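Local coordinates for yfhH hypothetical protein (Bacillus subtilis, PDB 1SF9) that is of unknown function but is probably a homodimeric transcriptional regulator, at residues Tyr86-Thr91 and Ser122-Lys127; Glu46-Ala51 and Val62-Ile67; Glu94-Tyr99 and Tyr108-Pro113; Glu36-Ile41 and Ala72-Pro77. One frame throughout, in Å; residues are numbered along the deposited sequence.

How the contacts relate
Contacts 2 and 4 lie on one helical hairpin, contacts 1 and 3 on one antiparallel sheet. Helices 34-53 and 57-74 meet at both: contact 2 is nested within the loop closed by contact 4, and their centres are 15 Å apart. Contact 3 is likewise nested inside the loop closed by contact 1. There the centres are 11 Å apart, and strands 85-88 and 94-101 lie side by side, with Val-88 packed on Phe-95 and Lys-127 salt-bridged to Glu-94. The two halves touch where Ser-122, just before strand 124-126, packs on Ala-72 and Leu-75 at the foot of helix 57-74. A bound platinum ion lies about 6 Å from the side chain of Tyr-73, in contact 4.

Contact 1 (Tyr86-Thr91 and Ser122-Lys127)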
loop_
_atom_site.group_PDB
_atom_site.type_symbol
_atom_site.label_atom_id
_atom_site.label_comp_id
_atom_site.label_asym_id
_atom_site.label_seq_id
_atom_site.Cartn_x
_atom_site.Cartn_y
_atom_site.Cartn_z
ATOM N N TYR A 86 -5.810 14.255 -1.521
ATOM C CA TYR A 86 -6.133 13.447 -0.346
ATOM C C TYR A 86 -5.089 13.604 0.721
ATOM O O TYR A 86 -3.967 14.042 0.460
ATOM C CB TYR A 86 -6.103 11.925 -0.734
ATOM C CG TYR A 86 -7.108 11.606 -1.836
ATOM C CD1 TYR A 86 -6.826 11.959 -3.159
ATOM C CD2 TYR A 86 -8.308 10.961 -1.521
ATOM C CE1 TYR A 86 -7.747 11.673 -4.170
ATOM C CE2 TYR A 86 -9.231 10.675 -2.531
ATOM C CZ TYR A 86 -8.952 11.032 -3.856
ATOM O OH TYR A 86 -9.851 10.759 -4.838
ATOM N N ARG A 87 -5.467 13.249 1.942
ATOM C CA ARG A 87 -4.521 13.273 3.034
ATOM C C ARG A 87 -3.801 11.937 2.963
ATOM O O ARG A 87 -4.416 10.925 2.636
ATOM C CB ARG A 87 -5.233 13.367 4.386
ATOM C CG ARG A 87 -4.363 12.853 5.539
ATOM C CD ARG A 87 -4.996 13.073 6.905
ATOM N NE ARG A 87 -4.455 12.145 7.897
ATOM C CZ ARG A 87 -4.964 10.941 8.139
ATOM N NH1 ARG A 87 -4.416 10.152 9.054
ATOM N NH2 ARG A 87 -6.038 10.532 7.473
ATOM N N VAL A 88 -2.499 11.926 3.224
ATOM C CA VAL A 88 -1.774 10.651 3.231
ATOM C C VAL A 88 -1.875 10.160 4.671
ATOM O O VAL A 88 -1.471 10.856 5.593
ATOM C CB VAL A 88 -0.318 10.827 2.819
ATOM C CG1 VAL A 88 0.446 9.514 2.952
ATOM C CG2 VAL A 88 -0.282 11.342 1.381
ATOM N N GLU A 89 -2.455 8.974 4.838
ATOM C CA GLU A 89 -2.682 8.384 6.151
ATOM C C GLU A 89 -1.461 8.452 7.071
ATOM O O GLU A 89 -0.333 8.205 6.644
ATOM C CB GLU A 89 -3.126 6.923 5.964
ATOM C CG GLU A 89 -3.401 6.153 7.250
ATOM C CD GLU A 89 -3.909 4.744 6.982
ATOM O OE1 GLU A 89 -3.803 4.264 5.827
ATOM O OE2 GLU A 89 -4.409 4.107 7.935
ATOM N N ASN A 90 -1.718 8.787 8.333
ATOM C CA ASN A 90 -0.690 8.888 9.371
ATOM C C ASN A 90 0.432 9.900 9.113
ATOM O O ASN A 90 1.519 9.768 9.677
ATOM C CB ASN A 90 -0.054 7.521 9.644
ATOM C CG ASN A 90 -0.994 6.555 10.330
ATOM O OD1 ASN A 90 -1.612 6.874 11.350
ATOM N ND2 ASN A 90 -1.097 5.355 9.780
ATOM N N THR A 91 0.185 10.877 8.243
ATOM C CA THR A 91 1.156 11.924 7.970
ATOM C C THR A 91 0.356 13.221 7.906
ATOM O O THR A 91 -0.877 13.204 7.997
ATOM C CB THR A 91 1.865 11.742 6.624
ATOM O OG1 THR A 91 0.985 12.170 5.575
ATOM C CG2 THR A 91 2.270 10.271 6.421
ATOM N N SER A 122 -4.737 2.576 -0.680
ATOM C CA SER A 122 -5.147 2.359 0.696
ATOM C C SER A 122 -4.631 3.413 1.686
ATOM O O SER A 122 -5.124 3.467 2.807
ATOM C CB SER A 122 -4.689 0.978 1.176
ATOM O OG SER A 122 -3.335 0.794 0.833
ATOM N N VAL A 123 -3.654 4.229 1.293
ATOM C CA VAL A 123 -3.146 5.244 2.218
ATOM C C VAL A 123 -3.737 6.620 1.942
ATOM O O VAL A 123 -3.399 7.578 2.616
ATOM C CB VAL A 123 -1.568 5.353 2.215
ATOM C CG1 VAL A 123 -0.941 3.973 2.389
ATOM C CG2 VAL A 123 -1.053 5.982 0.945
ATOM N N LEU A 124 -4.636 6.718 0.962
ATOM C CA LEU A 124 -5.251 8.006 0.647
ATOM C C LEU A 124 -6.577 8.184 1.371
ATOM O O LEU A 124 -7.514 7.409 1.183
ATOM C CB LEU A 124 -5.466 8.137 -0.857
ATOM C CG LEU A 124 -4.177 8.052 -1.670
ATOM C CD1 LEU A 124 -4.551 8.267 -3.141
ATOM C CD2 LEU A 124 -3.152 9.113 -1.235
ATOM N N GLN A 125 -6.645 9.210 2.219
ATOM C CA GLN A 125 -7.867 9.470 2.970
ATOM C C GLN A 125 -8.527 10.735 2.442
ATOM O O GLN A 125 -7.860 11.723 2.166
ATOM C CB GLN A 125 -7.543 9.644 4.454
ATOM C CG GLN A 125 -6.829 8.440 5.079
ATOM C CD GLN A 125 -7.502 7.103 4.766
ATOM O OE1 GLN A 125 -8.714 6.935 4.953
ATOM N NE2 GLN A 125 -6.706 6.137 4.292
ATOM N N GLU A 126 -9.838 10.711 2.286
ATOM C CA GLU A 126 -10.508 11.913 1.806
ATOM C C GLU A 126 -10.320 13.008 2.855
ATOM O O GLU A 126 -10.324 12.738 4.056
ATOM C CB GLU A 126 -11.988 11.633 1.529
ATOM C CG GLU A 126 -12.212 11.120 0.110
ATOM C CD GLU A 126 -13.664 10.820 -0.228
ATOM O OE1 GLU A 126 -13.945 10.630 -1.432
ATOM O OE2 GLU A 126 -14.518 10.761 0.686
ATOM N N LYS A 127 -10.104 14.232 2.380
ATOM C CA LYS A 127 -9.887 15.393 3.241
ATOM C C LYS A 127 -11.019 15.625 4.233
ATOM O O LYS A 127 -12.173 15.294 3.959
ATOM C CB LYS A 127 -9.725 16.652 2.386
ATOM C CG LYS A 127 -8.473 16.691 1.528
ATOM C CD LYS A 127 -7.250 16.995 2.369
ATOM C CE LYS A 127 -7.430 18.298 3.133
ATOM N NZ LYS A 127 -6.231 18.645 3.935
HETATM O O HOH W 1 -12.218 9.892 -3.801
#
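This is an antiparallel strand pairing at one edge of the five-stranded sheet, joining strand 85-88 to the outermost strand 124-126. Arg-87 and Gln-125 form a hydrogen-bonded pair: Arg-87 N reaches Gln-125 O at 2.8 Å, and Gln-125 N returns to Arg-87 O at 2.8 Å, almost straight at 178°. Glu-89 N extends the pairing to Val-123 O, also at 2.8 Å, just where 86-91 enters a type II turn. The Arg-87 and Gln-125 side chains share one face, Val-88 and Leu-124 the opposite one, which continues onto Phe-95 of strand 94-101, so branched apolar side chains suit it. Tyr-86 CB sits 3.8 Å from Leu-124 CB, and its CG, anti to the carbonyl carbon (chi1 -60°), carries the ring out beside Glu-126. Replacing Tyr-86 by an alanine would probably leave a gap beside Glu-126 and Ile-97 where the ring lay, and Ser-81 N without its hydroxyl partner. Tyr-86 OH donates to a water at 2.7 Å, which donates in turn to Glu-126 OE1.

Contact 2 (Glu46-Ala51 and Val62-Ile67); sequences EKARKA and VLERKI
Ile-67 N donates to Leu-63 O at 2.9 Å, an ordinary helical bond that sets the Leu-63 and Ile-67 side chains one turn apart, both pointing at Ala-48 of the neighbouring helix. No hydrogen bond crosses between 46-51 and 62-67; the meeting is mostly apolar packing. The Ala-48 methyl lies 4.2 Å from Leu-63 CB, and Ile-67 CD1 is also close to it, at 4.3 Å. Being only a methyl, it lets the chains come near, with Ala-48 CA and Leu-63 CA 5.9 Å apart. The two segments belong to helices 34-53 and 57-74, an antiparallel helical hairpin whose local axes run at 153° and approach to 9.5 Å. Leu-63 has CG anti to its carbonyl carbon (chi1 -71°), which carries CD1 onto the opposing backbone, 3.7 Å from Lys-47 C and close to Ala-48 N, while Ala-51 CB, one turn on, also borders this methyl. Lys-47 adds its CB, 3.8 Å from Leu-63 CD1, before its extended chain leads the ammonium away from the interface, as suits a lysine on the exposed margin of the helix. Glu-64 folds back at chi2 (-63°), and its OE2 comes to 3.4 Å from the Ala-48 methyl.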
loop_
_atom_site.group_PDB
_atom_site.type_symbol
_atom_site.label_atom_id
_atom_site.label_comp_id
_atom_site.label_asym_id
_atom_site.label_seq_id
_atom_site.Cartn_x
_atom_site.Cartn_y
_atom_site.Cartn_z
ATOM N N GLU A 46 -2.634 -10.698 12.676
ATOM C CA GLU A 46 -2.310 -11.485 13.873
ATOM C C GLU A 46 -0.784 -11.624 13.995
ATOM O O GLU A 46 -0.241 -11.538 15.095
ATOM C CB GLU A 46 -2.959 -12.868 13.815
ATOM C CG GLU A 46 -2.783 -13.650 15.109
ATOM C CD GLU A 46 -3.587 -13.079 16.281
ATOM O OE1 GLU A 46 -3.285 -13.460 17.436
ATOM O OE2 GLU A 46 -4.519 -12.270 16.061
ATOM N N LYS A 47 -0.087 -11.836 12.882
ATOM C CA LYS A 47 1.368 -11.949 12.950
ATOM C C LYS A 47 1.978 -10.607 13.363
ATOM O O LYS A 47 2.982 -10.574 14.085
ATOM C CB LYS A 47 1.957 -12.384 11.605
ATOM C CG LYS A 47 1.598 -13.812 11.237
ATOM C CD LYS A 47 2.169 -14.225 9.878
ATOM C CE LYS A 47 1.734 -15.658 9.526
ATOM N NZ LYS A 47 2.216 -16.018 8.169
ATOM N N ALA A 48 1.376 -9.514 12.906
ATOM C CA ALA A 48 1.895 -8.178 13.232
ATOM C C ALA A 48 1.698 -7.893 14.712
ATOM O O ALA A 48 2.561 -7.291 15.370
ATOM C CB ALA A 48 1.197 -7.101 12.388
ATOM N N ARG A 49 0.566 -8.327 15.249
ATOM C CA ARG A 49 0.287 -8.105 16.659
ATOM C C ARG A 49 1.358 -8.785 17.478
ATOM O O ARG A 49 1.853 -8.228 18.457
ATOM C CB ARG A 49 -1.079 -8.676 17.037
ATOM C CG ARG A 49 -1.345 -8.625 18.525
ATOM C CD ARG A 49 -2.819 -8.760 18.825
ATOM N NE ARG A 49 -3.581 -7.641 18.278
ATOM C CZ ARG A 49 -4.204 -7.662 17.103
ATOM N NH1 ARG A 49 -4.866 -6.591 16.681
ATOM N NH2 ARG A 49 -4.190 -8.762 16.360
ATOM N N LYS A 50 1.725 -9.994 17.080
ATOM C CA LYS A 50 2.744 -10.712 17.812
ATOM C C LYS A 50 4.092 -10.023 17.687
ATOM O O LYS A 50 4.819 -9.908 18.668
ATOM C CB LYS A 50 2.803 -12.162 17.353
ATOM C CG LYS A 50 1.646 -12.958 17.945
ATOM C CD LYS A 50 1.014 -13.924 16.957
ATOM C CE LYS A 50 1.743 -15.247 16.913
ATOM N NZ LYS A 50 0.976 -16.221 16.092
ATOM N N ALA A 51 4.426 -9.527 16.498
ATOM C CA ALA A 51 5.700 -8.825 16.376
ATOM C C ALA A 51 5.681 -7.561 17.247
ATOM O O ALA A 51 6.685 -7.221 17.883
ATOM C CB ALA A 51 5.964 -8.447 14.917
ATOM N N VAL A 62 7.660 -5.018 7.943
ATOM C CA VAL A 62 7.477 -5.828 6.732
ATOM C C VAL A 62 6.015 -6.272 6.635
ATOM O O VAL A 62 5.402 -6.177 5.579
ATOM C CB VAL A 62 8.373 -7.081 6.778
ATOM C CG1 VAL A 62 7.983 -8.066 5.685
ATOM C CG2 VAL A 62 9.819 -6.680 6.609
ATOM N N LEU A 63 5.460 -6.733 7.752
ATOM C CA LEU A 63 4.064 -7.188 7.785
ATOM C C LEU A 63 3.120 -6.031 7.519
ATOM O O LEU A 63 2.167 -6.179 6.770
ATOM C CB LEU A 63 3.735 -7.813 9.148
ATOM C CG LEU A 63 4.406 -9.176 9.364
ATOM C CD1 LEU A 63 4.411 -9.530 10.856
ATOM C CD2 LEU A 63 3.640 -10.245 8.568
ATOM N N GLU A 64 3.389 -4.856 8.099
ATOM C CA GLU A 64 2.474 -3.736 7.873
ATOM C C GLU A 64 2.529 -3.262 6.432
ATOM O O GLU A 64 1.529 -2.819 5.911
ATOM C CB GLU A 64 2.765 -2.564 8.814
ATOM C CG GLU A 64 2.449 -2.883 10.297
ATOM C CD GLU A 64 0.986 -3.174 10.557
ATOM O OE1 GLU A 64 0.132 -2.755 9.750
ATOM O OE2 GLU A 64 0.685 -3.821 11.593
ATOM N N ARG A 65 3.684 -3.343 5.783
ATOM C CA ARG A 65 3.693 -2.953 4.376
ATOM C C ARG A 65 2.843 -3.933 3.563
ATOM O O ARG A 65 2.190 -3.519 2.605
ATOM C CB ARG A 65 5.114 -2.882 3.824
ATOM C CG ARG A 65 5.814 -1.616 4.342
ATOM C CD ARG A 65 7.167 -1.345 3.698
ATOM N NE ARG A 65 8.196 -2.334 4.004
ATOM C CZ ARG A 65 9.000 -2.283 5.069
ATOM N NH1 ARG A 65 9.917 -3.219 5.251
ATOM N NH2 ARG A 65 8.876 -1.307 5.963
ATOM N N LYS A 66 2.880 -5.221 3.909
ATOM C CA LYS A 66 2.048 -6.194 3.196
ATOM C C LYS A 66 0.567 -5.924 3.439
ATOM O O LYS A 66 -0.251 -6.052 2.528
ATOM C CB LYS A 66 2.370 -7.623 3.624
ATOM C CG LYS A 66 3.735 -8.060 3.188
ATOM C CD LYS A 66 3.984 -9.516 3.485
ATOM C CE LYS A 66 5.343 -9.941 2.941
ATOM N NZ LYS A 66 5.321 -10.019 1.455
ATOM N N ILE A 67 0.218 -5.557 4.671
ATOM C CA ILE A 67 -1.178 -5.256 5.007
ATOM C C ILE A 67 -1.666 -4.050 4.209
ATOM O O ILE A 67 -2.756 -4.061 3.636
ATOM C CB ILE A 67 -1.337 -4.997 6.532
ATOM C CG1 ILE A 67 -1.171 -6.325 7.270
ATOM C CG2 ILE A 67 -2.690 -4.383 6.832
ATOM C CD1 ILE A 67 -0.875 -6.144 8.760
#

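Contact 3 (Glu94-Tyr99 and Tyr108-Pro113); sequences EFTISY and YRTSSP
The Tyr-108 ring lies beside Thr-96, both side chains pointing the same way, so that Thr-96 CB sits over one ring face, 4.1 Å from the centroid and 25° off the normal: a CH-pi contact. Tyr-108 CG is wedged between its backbone N and carbonyl carbon (chi1 56°), which swings the ring back across the neighbouring strand. In the hairpin of strands 94-101 and 104-109, Thr-96 and Tyr-108 are an antiparallel hydrogen-bonded pair: Thr-96 N to Tyr-108 O at 2.9 Å and Tyr-108 N to Thr-96 O at 3.1 Å. Thr-110 N continues it to Glu-94 O. On the other face, Phe-95 turns its CG anti to the backbone N (chi1 -176°), bringing the ring against the partner strand; Tyr-108 N lies over one ring face, 3.5 Å from Phe-95 CE2. There too Arg-109 CG packs at 4.0 Å from Phe-95 CD2, while its guanidinium runs on to Asp-93 and Glu-117. A water links Thr-96 OG1 and Tyr-108 OH, each at 2.8 Å, and OG1 also bonds Thr-85. Putting a serine at Tyr-108 is likely to leave Thr-96 CB without the ring face it lies over and deprive that water of its phenol partner. The hairpin is two-sided: a threonine-tyrosine face that takes up water, and a Phe-95 face that meets Val-88, Leu-119 and Leu-124 and is bordered by the Arg-109 ion pairs.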
loop_
_atom_site.group_PDB
_atom_site.type_symbol
_atom_site.label_atom_id
_atom_site.label_comp_id
_atom_site.label_asym_id
_atom_site.label_seq_id
_atom_site.Cartn_x
_atom_site.Cartn_y
_atom_site.Cartn_z
ATOM N N GLU A 94 -0.384 16.067 1.966
ATOM C CA GLU A 94 -1.528 16.027 1.028
ATOM C C GLU A 94 -0.961 15.553 -0.294
ATOM O O GLU A 94 0.140 15.948 -0.682
ATOM C CB GLU A 94 -2.155 17.419 0.857
ATOM C CG GLU A 94 -3.067 17.788 2.036
ATOM C CD GLU A 94 -3.764 19.141 1.886
ATOM O OE1 GLU A 94 -3.853 19.688 0.761
ATOM O OE2 GLU A 94 -4.233 19.659 2.924
ATOM N N PHE A 95 -1.711 14.691 -0.968
ATOM C CA PHE A 95 -1.261 14.094 -2.213
ATOM C C PHE A 95 -2.316 14.293 -3.290
ATOM O O PHE A 95 -3.467 13.909 -3.124
ATOM C CB PHE A 95 -1.043 12.601 -1.947
ATOM C CG PHE A 95 -0.490 11.829 -3.116
ATOM C CD1 PHE A 95 -1.329 11.112 -3.950
ATOM C CD2 PHE A 95 0.890 11.758 -3.331
ATOM C CE1 PHE A 95 -0.802 10.330 -4.979
ATOM C CE2 PHE A 95 1.420 10.975 -4.365
ATOM C CZ PHE A 95 0.575 10.259 -5.180
ATOM N N THR A 96 -1.900 14.884 -4.390
ATOM C CA THR A 96 -2.783 15.113 -5.524
ATOM C C THR A 96 -2.561 14.000 -6.543
ATOM O O THR A 96 -1.434 13.735 -6.955
ATOM C CB THR A 96 -2.476 16.483 -6.152
ATOM O OG1 THR A 96 -2.649 17.504 -5.142
ATOM C CG2 THR A 96 -3.384 16.741 -7.358
ATOM N N ILE A 97 -3.645 13.353 -6.960
ATOM C CA ILE A 97 -3.527 12.260 -7.913
ATOM C C ILE A 97 -3.375 12.747 -9.363
ATOM O O ILE A 97 -4.109 13.623 -9.805
ATOM C CB ILE A 97 -4.768 11.357 -7.854
ATOM C CG1 ILE A 97 -4.864 10.729 -6.462
ATOM C CG2 ILE A 97 -4.684 10.228 -8.925
ATOM C CD1 ILE A 97 -5.963 9.632 -6.372
ATOM N N SER A 98 -2.415 12.177 -10.085
ATOM C CA SER A 98 -2.212 12.503 -11.499
ATOM C C SER A 98 -2.993 11.454 -12.296
ATOM O O SER A 98 -3.731 11.772 -13.247
ATOM C CB SER A 98 -0.733 12.467 -11.876
ATOM O OG SER A 98 -0.030 13.536 -11.235
ATOM N N TYR A 99 -2.784 10.186 -11.935
ATOM C CA TYR A 99 -3.517 9.098 -12.576
ATOM C C TYR A 99 -3.429 7.832 -11.746
ATOM O O TYR A 99 -2.657 7.735 -10.777
ATOM C CB TYR A 99 -2.999 8.799 -14.009
ATOM C CG TYR A 99 -1.567 8.343 -14.068
ATOM C CD1 TYR A 99 -1.238 6.985 -14.010
ATOM C CD2 TYR A 99 -0.535 9.267 -14.144
ATOM C CE1 TYR A 99 0.105 6.569 -14.033
ATOM C CE2 TYR A 99 0.808 8.852 -14.156
ATOM C CZ TYR A 99 1.107 7.507 -14.102
ATOM O OH TYR A 99 2.435 7.118 -14.120
ATOM N N TYR A 108 1.620 13.556 -6.785
ATOM C CA TYR A 108 2.673 14.239 -6.051
ATOM C C TYR A 108 2.163 14.820 -4.735
ATOM O O TYR A 108 0.975 15.122 -4.553
ATOM C CB TYR A 108 3.265 15.401 -6.882
ATOM C CG TYR A 108 2.226 16.396 -7.327
ATOM C CD1 TYR A 108 1.485 16.174 -8.497
ATOM C CD2 TYR A 108 1.935 17.525 -6.546
ATOM C CE1 TYR A 108 0.459 17.061 -8.889
ATOM C CE2 TYR A 108 0.919 18.414 -6.926
ATOM C CZ TYR A 108 0.192 18.179 -8.095
ATOM O OH TYR A 108 -0.780 19.079 -8.491
ATOM N N ARG A 109 3.080 14.963 -3.797
ATOM C CA ARG A 109 2.735 15.575 -2.522
ATOM C C ARG A 109 2.787 17.096 -2.717
ATOM O O ARG A 109 3.631 17.597 -3.450
ATOM C CB ARG A 109 3.753 15.170 -1.480
ATOM C CG ARG A 109 3.670 13.686 -1.138
ATOM C CD ARG A 109 4.782 13.317 -0.144
ATOM N NE ARG A 109 4.868 11.851 -0.083
ATOM C CZ ARG A 109 4.512 11.103 0.950
ATOM N NH1 ARG A 109 4.619 9.789 0.851
ATOM N NH2 ARG A 109 4.067 11.638 2.083
ATOM N N THR A 110 1.894 17.831 -2.055
ATOM C CA THR A 110 1.906 19.287 -2.210
ATOM C C THR A 110 3.218 19.859 -1.656
ATOM O O THR A 110 3.638 20.944 -2.056
ATOM C CB THR A 110 0.696 19.937 -1.518
ATOM O OG1 THR A 110 0.705 19.640 -0.124
ATOM C CG2 THR A 110 -0.593 19.397 -2.089
ATOM N N SER A 111 3.878 19.118 -0.765
ATOM C CA SER A 111 5.156 19.579 -0.227
ATOM C C SER A 111 6.363 19.246 -1.132
ATOM O O SER A 111 7.479 19.727 -0.890
ATOM C CB SER A 111 5.390 19.003 1.177
ATOM O OG SER A 111 5.335 17.594 1.175
ATOM N N SER A 112 6.153 18.445 -2.171
ATOM C CA SER A 112 7.237 18.123 -3.129
ATOM C C SER A 112 6.557 17.976 -4.489
ATOM O O SER A 112 6.571 16.894 -5.131
ATOM C CB SER A 112 7.967 16.835 -2.739
ATOM O OG SER A 112 7.094 15.725 -2.594
ATOM N N PRO A 113 5.951 19.072 -4.966
ATOM C CA PRO A 113 5.247 19.028 -6.249
ATOM C C PRO A 113 6.066 18.775 -7.512
ATOM O O PRO A 113 5.498 18.526 -8.566
ATOM C CB PRO A 113 4.495 20.357 -6.265
ATOM C CG PRO A 113 5.434 21.254 -5.569
ATOM C CD PRO A 113 5.925 20.442 -4.408
HETATM O O HOH W 2 2.145 17.530 1.527
HETATM O O HOH W 3 -1.984 19.989 -6.178
#

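Contact 4 (Glu36-Ile41 and Ala72-Pro77); sequences ELNTEI and AYLLNP
Leu-37 on helix 34-53 and Leu-74, in the last-turn region of helix 57-74, bring their CA atoms to 6.9 Å, the nearest CA pair between 36-41 and 72-77. Leu-74 is the central side chain: its CD2 lies 3.7 Å from Leu-37 CB, and its CD1 meets Ile-41 CD1 tip to tip at 3.5 Å. Its two methyls divide their work between residues one helical turn apart. Asn-38 comes in at about a right angle to Leu-74, with OD1 3.4 Å from Leu-74 CD1. It sits at the margin, where an amide can serve as a neighbour to a methyl and still meet solvent. Leu-37 CD1 also reaches Tyr-73, 3.6 Å from its O and 3.8 Å from its CB. With CG of Tyr-73 anti to its carbonyl carbon (chi1 -80°), the ring is led off to Glu-26 and Ser-30 of helix 17-30. Leucine and isoleucine fit here because their branched ends pack together without asking for polar partners; no hydrogen bond crosses between the segments. Ile-41 also packs on Ala-70 and Lys-71, one turn back along helix 57-74. Such packing of aliphatic side chains joins the two arms of an antiparallel helical hairpin, here at the end away from the turn.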
loop_
_atom_site.group_PDB
_atom_site.type_symbol
_atom_site.label_atom_id
_atom_site.label_comp_id
_atom_site.label_asym_id
_atom_site.label_seq_id
_atom_site.Cartn_x
_atom_site.Cartn_y
_atom_site.Cartn_z
ATOM N N GLU A 36 -11.129 -13.750 0.458
ATOM C CA GLU A 36 -9.753 -14.212 0.583
ATOM C C GLU A 36 -8.822 -13.079 1.023
ATOM O O GLU A 36 -7.891 -13.314 1.790
ATOM C CB GLU A 36 -9.264 -14.834 -0.732
ATOM C CG GLU A 36 -9.951 -16.186 -1.020
ATOM C CD GLU A 36 -9.814 -16.645 -2.467
ATOM O OE1 GLU A 36 -10.055 -17.849 -2.732
ATOM O OE2 GLU A 36 -9.487 -15.810 -3.341
ATOM N N LEU A 37 -9.065 -11.857 0.548
ATOM C CA LEU A 37 -8.220 -10.722 0.951
ATOM C C LEU A 37 -8.434 -10.435 2.434
ATOM O O LEU A 37 -7.493 -10.177 3.179
ATOM C CB LEU A 37 -8.572 -9.473 0.128
ATOM C CG LEU A 37 -7.993 -9.492 -1.276
ATOM C CD1 LEU A 37 -8.668 -8.454 -2.159
ATOM C CD2 LEU A 37 -6.489 -9.268 -1.172
ATOM N N ASN A 38 -9.690 -10.500 2.874
ATOM C CA ASN A 38 -9.964 -10.256 4.284
ATOM C C ASN A 38 -9.286 -11.313 5.150
ATOM O O ASN A 38 -8.800 -10.993 6.231
ATOM C CB ASN A 38 -11.468 -10.269 4.566
ATOM C CG ASN A 38 -12.168 -9.037 4.044
ATOM O OD1 ASN A 38 -11.668 -7.932 4.170
ATOM N ND2 ASN A 38 -13.351 -9.227 3.471
ATOM N N THR A 39 -9.276 -12.565 4.695
ATOM C CA THR A 39 -8.627 -13.648 5.452
ATOM C C THR A 39 -7.123 -13.377 5.528
ATOM O O THR A 39 -6.509 -13.506 6.576
ATOM C CB THR A 39 -8.881 -15.008 4.786
ATOM O OG1 THR A 39 -10.290 -15.256 4.789
ATOM C CG2 THR A 39 -8.189 -16.125 5.549
ATOM N N GLU A 40 -6.542 -12.989 4.401
ATOM C CA GLU A 40 -5.109 -12.676 4.326
ATOM C C GLU A 40 -4.747 -11.538 5.277
ATOM O O GLU A 40 -3.742 -11.610 5.992
ATOM C CB GLU A 40 -4.744 -12.269 2.897
ATOM C CG GLU A 40 -3.343 -11.669 2.737
ATOM C CD GLU A 40 -2.254 -12.709 2.832
ATOM O OE1 GLU A 40 -1.066 -12.382 2.577
ATOM O OE2 GLU A 40 -2.587 -13.868 3.157
ATOM N N ILE A 41 -5.565 -10.490 5.287
ATOM C CA ILE A 41 -5.322 -9.343 6.149
ATOM C C ILE A 41 -5.439 -9.743 7.620
ATOM O O ILE A 41 -4.660 -9.309 8.453
ATOM C CB ILE A 41 -6.287 -8.178 5.812
ATOM C CG1 ILE A 41 -5.886 -7.583 4.452
ATOM C CG2 ILE A 41 -6.208 -7.065 6.883
ATOM C CD1 ILE A 41 -6.949 -6.713 3.821
ATOM N N ALA A 72 -5.155 -2.319 -0.277
ATOM C CA ALA A 72 -5.388 -1.580 -1.517
ATOM C C ALA A 72 -6.163 -2.450 -2.516
ATOM O O ALA A 72 -6.898 -1.932 -3.344
ATOM C CB ALA A 72 -4.054 -1.096 -2.107
ATOM N N TYR A 73 -6.010 -3.771 -2.430
ATOM C CA TYR A 73 -6.725 -4.666 -3.338
ATOM C C TYR A 73 -8.194 -4.830 -3.006
ATOM O O TYR A 73 -8.963 -5.312 -3.834
ATOM C CB TYR A 73 -6.035 -6.036 -3.406
ATOM C CG TYR A 73 -4.827 -6.031 -4.314
ATOM C CD1 TYR A 73 -3.559 -5.668 -3.824
ATOM C CD2 TYR A 73 -4.943 -6.332 -5.677
ATOM C CE1 TYR A 73 -2.457 -5.596 -4.662
ATOM C CE2 TYR A 73 -3.836 -6.273 -6.522
ATOM C CZ TYR A 73 -2.597 -5.898 -6.004
ATOM O OH TYR A 73 -1.534 -5.798 -6.856
ATOM N N LEU A 74 -8.589 -4.435 -1.798
ATOM C CA LEU A 74 -9.992 -4.495 -1.384
ATOM C C LEU A 74 -10.746 -3.274 -1.878
ATOM O O LEU A 74 -11.964 -3.300 -2.033
ATOM C CB LEU A 74 -10.101 -4.509 0.135
ATOM C CG LEU A 74 -9.942 -5.861 0.819
ATOM C CD1 LEU A 74 -9.969 -5.648 2.331
ATOM C CD2 LEU A 74 -11.091 -6.787 0.394
ATOM N N LEU A 75 -10.013 -2.190 -2.115
ATOM C CA LEU A 75 -10.615 -0.947 -2.561
ATOM C C LEU A 75 -10.889 -0.940 -4.067
ATOM O O LEU A 75 -10.449 -1.830 -4.798
ATOM C CB LEU A 75 -9.705 0.216 -2.153
ATOM C CG LEU A 75 -9.520 0.293 -0.625
ATOM C CD1 LEU A 75 -8.410 1.261 -0.256
ATOM C CD2 LEU A 75 -10.837 0.731 0.024
ATOM N N ASN A 76 -11.639 0.048 -4.533
ATOM C CA ASN A 76 -11.950 0.134 -5.952
ATOM C C ASN A 76 -11.245 1.362 -6.499
ATOM O O ASN A 76 -11.536 2.485 -6.097
ATOM C CB ASN A 76 -13.462 0.265 -6.170
ATOM C CG ASN A 76 -13.857 0.203 -7.655
ATOM O OD1 ASN A 76 -13.011 0.310 -8.557
ATOM N ND2 ASN A 76 -15.157 0.045 -7.911
ATOM N N PRO A 77 -10.294 1.161 -7.418
ATOM C CA PRO A 77 -9.577 2.302 -7.983
ATOM C C PRO A 77 -10.495 3.400 -8.502
ATOM O O PRO A 77 -10.144 4.567 -8.452
ATOM C CB PRO A 77 -8.736 1.677 -9.105
ATOM C CG PRO A 77 -8.540 0.262 -8.652
ATOM C CD PRO A 77 -9.875 -0.103 -8.053
#